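Local coordinates for protein epoxide hydrolase (Aspergillus niger, PDB 3G02) that probably hydrolyses epoxides to vicinal diols, as an enantioselective variant of an alpha/beta-hydrolase-fold enzyme obtained by directed evolution, at residues 341-346 and 356-361. The protein carries 9 engineered substitutions. Residues are numbered along the deposited sequence; the frame is centred on the assembly and turned at random.
Sequences FGFSFF and SWIATT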
ATOM      1  N   PHE A 341     -31.809   9.645 -13.220  1.00 14.62           N
ATOM      2  CA  PHE A 341     -30.737   8.954 -12.513  1.00 14.25           C
ATOM      3  C   PHE A 341     -31.274   7.604 -12.056  1.00 13.79           C
ATOM      4  O   PHE A 341     -32.362   7.518 -11.485  1.00 13.77           O
ATOM      5  CB  PHE A 341     -30.287   9.837 -11.338  1.00 14.11           C
ATOM      6  CG  PHE A 341     -29.286   9.201 -10.405  1.00 14.18           C
ATOM      7  CD1 PHE A 341     -28.228   8.431 -10.882  1.00 14.28           C
ATOM      8  CD2 PHE A 341     -29.377   9.433  -9.038  1.00 14.20           C
ATOM      9  CE1 PHE A 341     -27.310   7.865  -9.995  1.00 14.47           C
ATOM     10  CE2 PHE A 341     -28.461   8.883  -8.151  1.00 14.51           C
ATOM     11  CZ  PHE A 341     -27.424   8.095  -8.633  1.00 14.62           C
ATOM     12  N   GLY A 342     -30.517   6.547 -12.350  1.00 13.36           N
ATOM     13  CA  GLY A 342     -30.904   5.187 -11.997  1.00 12.62           C
ATOM     14  C   GLY A 342     -29.800   4.482 -11.242  1.00 12.36           C
ATOM     15  O   GLY A 342     -28.621   4.812 -11.402  1.00 12.15           O
ATOM     16  N   PHE A 343     -30.183   3.523 -10.404  1.00 12.02           N
ATOM     17  CA  PHE A 343     -29.219   2.788  -9.600  1.00 11.86           C
ATOM     18  C   PHE A 343     -29.539   1.303  -9.501  1.00 11.94           C
ATOM     19  O   PHE A 343     -30.694   0.916  -9.311  1.00 12.07           O
ATOM     20  CB  PHE A 343     -29.107   3.394  -8.201  1.00 11.70           C
ATOM     21  CG  PHE A 343     -27.838   3.020  -7.488  1.00 11.56           C
ATOM     22  CD1 PHE A 343     -26.680   3.777  -7.665  1.00 11.17           C
ATOM     23  CD2 PHE A 343     -27.792   1.904  -6.657  1.00 11.26           C
ATOM     24  CE1 PHE A 343     -25.501   3.429  -7.016  1.00 11.79           C
ATOM     25  CE2 PHE A 343     -26.613   1.547  -6.012  1.00 11.27           C
ATOM     26  CZ  PHE A 343     -25.470   2.317  -6.192  1.00 11.00           C
ATOM     27  N   SER A 344     -28.497   0.481  -9.638  1.00 11.53           N
ATOM     28  CA  SER A 344     -28.585  -0.955  -9.387  1.00 11.29           C
ATOM     29  C   SER A 344     -27.737  -1.311  -8.172  1.00 11.30           C
ATOM     30  O   SER A 344     -26.517  -1.110  -8.171  1.00 10.73           O
ATOM     31  CB  SER A 344     -28.126  -1.757 -10.604  1.00 11.48           C
ATOM     32  OG  SER A 344     -29.033  -1.621 -11.680  1.00 11.90           O
ATOM     33  N   PHE A 345     -28.402  -1.840  -7.149  1.00 11.37           N
ATOM     34  CA  PHE A 345     -27.794  -2.141  -5.860  1.00 11.62           C
ATOM     35  C   PHE A 345     -27.454  -3.619  -5.778  1.00 11.73           C
ATOM     36  O   PHE A 345     -28.327  -4.475  -5.932  1.00 11.78           O
ATOM     37  CB  PHE A 345     -28.767  -1.757  -4.732  1.00 11.79           C
ATOM     38  CG  PHE A 345     -28.255  -2.042  -3.346  1.00 11.91           C
ATOM     39  CD1 PHE A 345     -27.699  -1.023  -2.571  1.00 12.73           C
ATOM     40  CD2 PHE A 345     -28.354  -3.321  -2.800  1.00 11.88           C
ATOM     41  CE1 PHE A 345     -27.239  -1.278  -1.280  1.00 12.56           C
ATOM     42  CE2 PHE A 345     -27.889  -3.588  -1.510  1.00 12.77           C
ATOM     43  CZ  PHE A 345     -27.330  -2.563  -0.749  1.00 13.04           C
ATOM     44  N   PHE A 346     -26.177  -3.906  -5.539  1.00 11.90           N
ATOM     45  CA  PHE A 346     -25.711  -5.262  -5.277  1.00 12.13           C
ATOM     46  C   PHE A 346     -25.152  -5.323  -3.854  1.00 12.52           C
ATOM     47  O   PHE A 346     -24.356  -4.466  -3.465  1.00 12.25           O
ATOM     48  CB  PHE A 346     -24.681  -5.686  -6.328  1.00 12.17           C
ATOM     49  CG  PHE A 346     -25.244  -5.750  -7.718  1.00 11.52           C
ATOM     50  CD1 PHE A 346     -25.886  -6.904  -8.168  1.00 11.58           C
ATOM     51  CD2 PHE A 346     -25.167  -4.652  -8.573  1.00 11.27           C
ATOM     52  CE1 PHE A 346     -26.423  -6.968  -9.446  1.00 11.06           C
ATOM     53  CE2 PHE A 346     -25.702  -4.710  -9.859  1.00 12.13           C
ATOM     54  CZ  PHE A 346     -26.329  -5.871 -10.296  1.00 11.70           C
ATOM     55  N   SER A 356     -32.241   5.518   0.204  1.00 15.93           N
ATOM     56  CA  SER A 356     -32.569   6.833   0.769  1.00 16.12           C
ATOM     57  C   SER A 356     -31.369   7.785   0.834  1.00 16.03           C
ATOM     58  O   SER A 356     -31.540   9.004   0.898  1.00 16.50           O
ATOM     59  CB  SER A 356     -33.205   6.683   2.153  1.00 16.07           C
ATOM     60  OG  SER A 356     -32.298   6.109   3.073  1.00 16.83           O
ATOM     61  N   TRP A 357     -30.161   7.225   0.823  1.00 15.89           N
ATOM     62  CA  TRP A 357     -28.945   8.031   0.774  1.00 15.71           C
ATOM     63  C   TRP A 357     -28.625   8.398  -0.669  1.00 15.46           C
ATOM     64  O   TRP A 357     -28.346   9.554  -0.972  1.00 15.52           O
ATOM     65  CB  TRP A 357     -27.776   7.272   1.397  1.00 15.90           C
ATOM     66  CG  TRP A 357     -27.753   7.269   2.900  1.00 16.02           C
ATOM     67  CD1 TRP A 357     -28.798   7.524   3.749  1.00 16.39           C
ATOM     68  CD2 TRP A 357     -26.631   6.956   3.730  1.00 16.21           C
ATOM     69  NE1 TRP A 357     -28.385   7.407   5.057  1.00 16.92           N
ATOM     70  CE2 TRP A 357     -27.059   7.059   5.073  1.00 16.60           C
ATOM     71  CE3 TRP A 357     -25.294   6.617   3.469  1.00 16.01           C
ATOM     72  CZ2 TRP A 357     -26.201   6.828   6.154  1.00 16.59           C
ATOM     73  CZ3 TRP A 357     -24.441   6.385   4.544  1.00 16.49           C
ATOM     74  CH2 TRP A 357     -24.901   6.490   5.870  1.00 16.52           C
ATOM     75  N   ILE A 358     -28.681   7.406  -1.557  1.00 15.38           N
ATOM     76  CA  ILE A 358     -28.435   7.619  -2.983  1.00 15.33           C
ATOM     77  C   ILE A 358     -29.414   8.647  -3.570  1.00 15.64           C
ATOM     78  O   ILE A 358     -29.041   9.467  -4.410  1.00 15.36           O
ATOM     79  CB  ILE A 358     -28.491   6.277  -3.758  1.00 15.38           C
ATOM     80  CG1 ILE A 358     -27.392   5.338  -3.250  1.00 15.39           C
ATOM     81  CG2 ILE A 358     -28.363   6.500  -5.265  1.00 15.10           C
ATOM     82  CD1 ILE A 358     -27.631   3.877  -3.544  1.00 15.34           C
ATOM     83  N   ALA A 359     -30.657   8.607  -3.090  1.00 15.98           N
ATOM     84  CA  ALA A 359     -31.706   9.529  -3.532  1.00 16.42           C
ATOM     85  C   ALA A 359     -31.388  11.006  -3.270  1.00 16.61           C
ATOM     86  O   ALA A 359     -31.903  11.885  -3.965  1.00 16.90           O
ATOM     87  CB  ALA A 359     -33.037   9.150  -2.898  1.00 16.50           C
ATOM     88  N   THR A 360     -30.536  11.275  -2.280  1.00 16.75           N
ATOM     89  CA  THR A 360     -30.149  12.653  -1.951  1.00 16.81           C
ATOM     90  C   THR A 360     -29.138  13.223  -2.946  1.00 16.84           C
ATOM     91  O   THR A 360     -28.833  14.417  -2.914  1.00 17.06           O
ATOM     92  CB  THR A 360     -29.543  12.775  -0.528  1.00 16.92           C
ATOM     93  OG1 THR A 360     -28.247  12.160  -0.499  1.00 17.31           O
ATOM     94  CG2 THR A 360     -30.442  12.132   0.517  1.00 17.28           C
ATOM     95  N   THR A 361     -28.620  12.363  -3.822  1.00 16.72           N
ATOM     96  CA  THR A 361     -27.517  12.729  -4.711  1.00 16.56           C
ATOM     97  C   THR A 361     -27.930  12.905  -6.175  1.00 16.57           C
ATOM     98  O   THR A 361     -27.099  13.226  -7.031  1.00 16.25           O
ATOM     99  CB  THR A 361     -26.365  11.700  -4.630  1.00 16.64           C
ATOM    100  OG1 THR A 361     -26.726  10.516  -5.350  1.00 16.11           O
ATOM    101  CG2 THR A 361     -26.053  11.341  -3.188  1.00 16.62           C
TER
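Ile358 meets two phenylalanines of strand 340-345: its CD1 serves Phe343, while CG2 serves Phe341 and also grazes the rim of the Phe343 ring. The longer branch lays CD1 over one face of the Phe343 ring, 3.6 Å from the centroid and 15° off the ring normal, a CH-pi contact in which CE2 is the nearest ring carbon at 3.5 Å from CD1. The shorter branch, CG2, stands anti to the backbone N and reaches the outer end of the Phe341 ring, 3.7 Å from CE2. That same Phe341 CE2 also lies 3.7 Å from Thr361 OG1, which comes in obliquely. The hydroxyl is fixed by donating to Ile358 O (OG1 to O 2.7 Å), in the carbonyl plane and on a lone pair; Thr361 N binds the same oxygen, so the turn from Ile358 to Thr361 is held twice. Trp357 O also takes two donors, Thr360 N and OG1. From the flanking strands, Leu214 (209-214) touches both phenylalanines, and Leu364 and Phe367 (362-369) touch Phe341 and Phe343 respectively. All four touching residues are buried. The short helix 355-358 packs on strand 340-345 near the edge of the sheet, in the beta-alpha-beta crossover to the parallel strand 362-369, part of the alpha/beta hydrolase fold.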